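Prolyl-tRNA synthetase (Giardia lamblia ATCC 50803, PDB 3IAL) probably catalyses the ATP-dependent attachment of L-proline to tRNA(Pro) and binds the prolyl-adenylate intermediate. Local coordinates at residues Gln207-Asp215 against Glu485-Glu493. Residues are numbered along the deposited sequence; the frame is centred on the assembly and turned at random.
Sequences QKLRRVCWD and EIRGHNPDE
Two arginine head groups, R211 and R487, lie side by side and point the same way, with R211 NH1 only 3.3 Å from R487 NE. R211 CZ sits over one face of the R487 guanidinium, toward its rim, and the two planes are turned 60° apart, so this is no flat stack. Two donors cannot bond each other; the charge is probably offset by D227 on strand 222-229, salt-bridged to both arginines, and by E485, whose OE2 takes R487 NH1 at 2.6 Å, while Q237 accepts from R211 NH2. With CG anti to the backbone N (chi1 177°) and bends at the next two torsions, the R211 chain curls back until NH1 donates to R487 O at 3.0 Å, with that oxygen in the guanidinium plane. V212 N reaches the same oxygen from the opposite face of the carbonyl plane, so two N-H groups grip it from above and below.

The backbones pair antiparallel briefly although the strand axes cross at 100°: R210 N binds H489 O at 2.7 Å, H489 N returns to R210 O, and one water joins R210 O to H489 ND1 in the imidazole plane. One residue before H489, opposite R211 in the non-hydrogen-bonded pair, G488 has no side chain, and its CA comes to 3.2 Å from R210 O, a CA-H...O contact. Toward strand 510-515, R487 and G488 both face Y513, a classic beta bulge. V212 CG1 meets I486 CG2 at 3.5 Å, crossing at about a right angle. At the other end a second water accepts from Q207 NE2 and donates to E493 OE1, which also binds Y513.

The pairing thus joins the class II catalytic core to the C-terminal domain. Its chemistry implies that the arginine pair is tolerated through the carboxylate of D227, shared by both, and that of E485, which holds R487, probably keeping both guanidinium groups charged.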
loop_
_atom_site.group_PDB
_atom_site.type_symbol
_atom_site.label_atom_id
_atom_site.label_comp_id
_atom_site.label_asym_id
_atom_site.label_seq_id
_atom_site.Cartn_x
_atom_site.Cartn_y
_atom_site.Cartn_z
ATOM N N GLN B 207 4.267 -11.399 -24.754
ATOM C CA GLN B 207 4.434 -12.778 -25.218
ATOM C C GLN B 207 4.617 -13.726 -24.037
ATOM O O GLN B 207 5.633 -13.670 -23.340
ATOM C CB GLN B 207 5.634 -12.905 -26.162
ATOM C CG GLN B 207 5.830 -14.314 -26.722
ATOM C CD GLN B 207 4.656 -14.783 -27.572
ATOM O OE1 GLN B 207 4.265 -14.117 -28.528
ATOM N NE2 GLN B 207 4.101 -15.941 -27.234
ATOM N N LYS B 208 3.630 -14.595 -23.820
ATOM C CA LYS B 208 3.718 -15.634 -22.799
ATOM C C LYS B 208 4.675 -16.727 -23.259
ATOM O O LYS B 208 4.465 -17.317 -24.313
ATOM C CB LYS B 208 2.340 -16.236 -22.532
ATOM C CG LYS B 208 2.376 -17.548 -21.747
ATOM C CD LYS B 208 1.001 -17.906 -21.194
ATOM C CE LYS B 208 1.043 -19.186 -20.379
ATOM N NZ LYS B 208 -0.268 -19.427 -19.715
ATOM N N LEU B 209 5.711 -16.994 -22.464
ATOM C CA LEU B 209 6.688 -18.030 -22.783
ATOM C C LEU B 209 7.062 -18.879 -21.587
ATOM O O LEU B 209 7.063 -18.409 -20.453
ATOM C CB LEU B 209 7.976 -17.400 -23.309
ATOM C CG LEU B 209 7.892 -16.552 -24.571
ATOM C CD1 LEU B 209 9.205 -15.808 -24.761
ATOM C CD2 LEU B 209 7.544 -17.407 -25.791
ATOM N N ARG B 210 7.403 -20.131 -21.861
ATOM C CA ARG B 210 8.199 -20.924 -20.957
ATOM C C ARG B 210 9.659 -20.489 -21.174
ATOM O O ARG B 210 10.236 -20.729 -22.238
ATOM C CB ARG B 210 8.027 -22.417 -21.251
ATOM C CG ARG B 210 8.869 -23.351 -20.365
ATOM C CD ARG B 210 8.339 -23.429 -18.948
ATOM N NE ARG B 210 7.057 -24.132 -18.864
ATOM C CZ ARG B 210 6.906 -25.462 -18.836
ATOM N NH1 ARG B 210 7.954 -26.277 -18.884
ATOM N NH2 ARG B 210 5.685 -25.983 -18.761
ATOM N N ARG B 211 10.243 -19.838 -20.170
ATOM C CA ARG B 211 11.631 -19.380 -20.260
ATOM C C ARG B 211 12.553 -20.573 -20.505
ATOM O O ARG B 211 12.351 -21.646 -19.936
ATOM C CB ARG B 211 12.028 -18.619 -18.986
ATOM C CG ARG B 211 13.478 -18.139 -18.916
ATOM C CD ARG B 211 13.752 -16.998 -19.876
ATOM N NE ARG B 211 13.161 -15.722 -19.470
ATOM C CZ ARG B 211 12.597 -14.836 -20.304
ATOM N NH1 ARG B 211 12.474 -15.090 -21.606
ATOM N NH2 ARG B 211 12.116 -13.686 -19.833
ATOM N N VAL B 212 13.541 -20.396 -21.379
ATOM C CA VAL B 212 14.530 -21.451 -21.641
ATOM C C VAL B 212 15.106 -22.011 -20.335
ATOM O O VAL B 212 15.364 -21.266 -19.384
ATOM C CB VAL B 212 15.680 -20.958 -22.537
ATOM C CG1 VAL B 212 15.169 -20.692 -23.956
ATOM C CG2 VAL B 212 16.358 -19.724 -21.932
ATOM N N CYS B 213 15.296 -23.324 -20.295
ATOM C CA CYS B 213 15.590 -24.016 -19.043
ATOM C C CYS B 213 16.954 -23.653 -18.438
ATOM O O CYS B 213 17.122 -23.716 -17.222
ATOM C CB CYS B 213 15.442 -25.530 -19.212
ATOM S SG CYS B 213 16.565 -26.268 -20.386
ATOM N N TRP B 214 17.903 -23.227 -19.267
ATOM C CA TRP B 214 19.215 -22.765 -18.766
ATOM C C TRP B 214 19.196 -21.331 -18.200
ATOM O O TRP B 214 20.229 -20.852 -17.734
ATOM C CB TRP B 214 20.291 -22.880 -19.859
ATOM C CG TRP B 214 19.999 -22.068 -21.092
ATOM C CD1 TRP B 214 20.298 -20.753 -21.298
ATOM C CD2 TRP B 214 19.332 -22.519 -22.278
ATOM N NE1 TRP B 214 19.866 -20.359 -22.542
ATOM C CE2 TRP B 214 19.266 -21.424 -23.163
ATOM C CE3 TRP B 214 18.789 -23.744 -22.679
ATOM C CZ2 TRP B 214 18.672 -21.516 -24.431
ATOM C CZ3 TRP B 214 18.196 -23.836 -23.937
ATOM C CH2 TRP B 214 18.143 -22.727 -24.797
ATOM N N ASP B 215 18.045 -20.656 -18.244
ATOM C CA ASP B 215 17.888 -19.314 -17.659
ATOM C C ASP B 215 16.628 -19.204 -16.775
ATOM O O ASP B 215 15.999 -18.141 -16.688
ATOM C CB ASP B 215 17.859 -18.256 -18.780
ATOM C CG ASP B 215 18.178 -16.849 -18.286
ATOM O OD1 ASP B 215 18.935 -16.697 -17.305
ATOM O OD2 ASP B 215 17.665 -15.884 -18.896
ATOM N N GLU B 485 18.835 -13.051 -27.665
ATOM C CA GLU B 485 18.857 -14.300 -26.931
ATOM C C GLU B 485 17.587 -15.092 -27.131
ATOM O O GLU B 485 16.516 -14.532 -27.372
ATOM C CB GLU B 485 19.094 -14.042 -25.451
ATOM C CG GLU B 485 18.004 -13.273 -24.747
ATOM C CD GLU B 485 18.438 -12.844 -23.361
ATOM O OE1 GLU B 485 19.529 -12.242 -23.246
ATOM O OE2 GLU B 485 17.690 -13.113 -22.394
ATOM N N ILE B 486 17.711 -16.409 -27.028
ATOM C CA ILE B 486 16.553 -17.267 -27.073
ATOM C C ILE B 486 15.824 -17.102 -25.740
ATOM O O ILE B 486 16.378 -17.388 -24.687
ATOM C CB ILE B 486 16.925 -18.727 -27.323
ATOM C CG1 ILE B 486 17.636 -18.869 -28.673
ATOM C CG2 ILE B 486 15.683 -19.592 -27.287
ATOM C CD1 ILE B 486 18.119 -20.285 -28.967
ATOM N N ARG B 487 14.585 -16.624 -25.814
ATOM C CA ARG B 487 13.787 -16.306 -24.640
ATOM C C ARG B 487 12.994 -17.493 -24.157
ATOM O O ARG B 487 12.879 -17.718 -22.952
ATOM C CB ARG B 487 12.830 -15.161 -24.966
ATOM C CG ARG B 487 13.541 -13.892 -25.376
ATOM C CD ARG B 487 14.404 -13.328 -24.255
ATOM N NE ARG B 487 13.625 -12.557 -23.301
ATOM C CZ ARG B 487 14.139 -11.831 -22.310
ATOM N NH1 ARG B 487 15.447 -11.796 -22.114
ATOM N NH2 ARG B 487 13.339 -11.136 -21.506
ATOM N N GLY B 488 12.422 -18.237 -25.096
ATOM C CA GLY B 488 11.699 -19.463 -24.771
ATOM C C GLY B 488 10.668 -19.835 -25.823
ATOM O O GLY B 488 10.650 -19.286 -26.932
ATOM N N HIS B 489 9.807 -20.776 -25.456
ATOM C CA HIS B 489 8.728 -21.218 -26.320
ATOM C C HIS B 489 7.416 -21.216 -25.545
ATOM O O HIS B 489 7.410 -21.202 -24.321
ATOM C CB HIS B 489 9.028 -22.617 -26.864
ATOM C CG HIS B 489 8.806 -23.716 -25.877
ATOM N ND1 HIS B 489 9.669 -23.967 -24.834
ATOM C CD2 HIS B 489 7.811 -24.631 -25.772
ATOM C CE1 HIS B 489 9.215 -24.989 -24.127
ATOM N NE2 HIS B 489 8.088 -25.409 -24.675
ATOM N N ASN B 490 6.309 -21.223 -26.277
ATOM C CA ASN B 490 4.984 -21.355 -25.688
ATOM C C ASN B 490 4.537 -22.799 -25.838
ATOM O O ASN B 490 4.310 -23.249 -26.958
ATOM C CB ASN B 490 4.008 -20.425 -26.403
ATOM C CG ASN B 490 2.690 -20.272 -25.666
ATOM O OD1 ASN B 490 2.219 -21.194 -24.995
ATOM N ND2 ASN B 490 2.081 -19.103 -25.800
ATOM N N PRO B 491 4.427 -23.546 -24.718
ATOM C CA PRO B 491 4.060 -24.955 -24.833
ATOM C C PRO B 491 2.668 -25.180 -25.430
ATOM O O PRO B 491 2.415 -26.240 -26.010
ATOM C CB PRO B 491 4.113 -25.453 -23.381
ATOM C CG PRO B 491 4.954 -24.489 -22.669
ATOM C CD PRO B 491 4.672 -23.176 -23.315
ATOM N N ASP B 492 1.792 -24.185 -25.299
ATOM C CA ASP B 492 0.443 -24.237 -25.870
ATOM C C ASP B 492 0.402 -24.069 -27.398
ATOM O O ASP B 492 -0.638 -24.309 -28.010
ATOM C CB ASP B 492 -0.452 -23.185 -25.202
ATOM C CG ASP B 492 -0.636 -23.437 -23.709
ATOM O OD1 ASP B 492 -0.855 -24.609 -23.320
ATOM O OD2 ASP B 492 -0.560 -22.462 -22.928
ATOM N N GLU B 493 1.511 -23.641 -28.003
ATOM C CA GLU B 493 1.637 -23.616 -29.457
ATOM C C GLU B 493 2.174 -24.961 -29.912
ATOM O O GLU B 493 3.280 -25.347 -29.540
ATOM C CB GLU B 493 2.601 -22.523 -29.918
ATOM C CG GLU B 493 2.071 -21.111 -29.798
ATOM C CD GLU B 493 3.117 -20.068 -30.155
ATOM O OE1 GLU B 493 3.121 -18.993 -29.526
ATOM O OE2 GLU B 493 3.930 -20.319 -31.063
HETATM O O HOH W 1 1.461 -17.345 -27.952
HETATM O O HOH W 2 11.761 -22.816 -23.470
#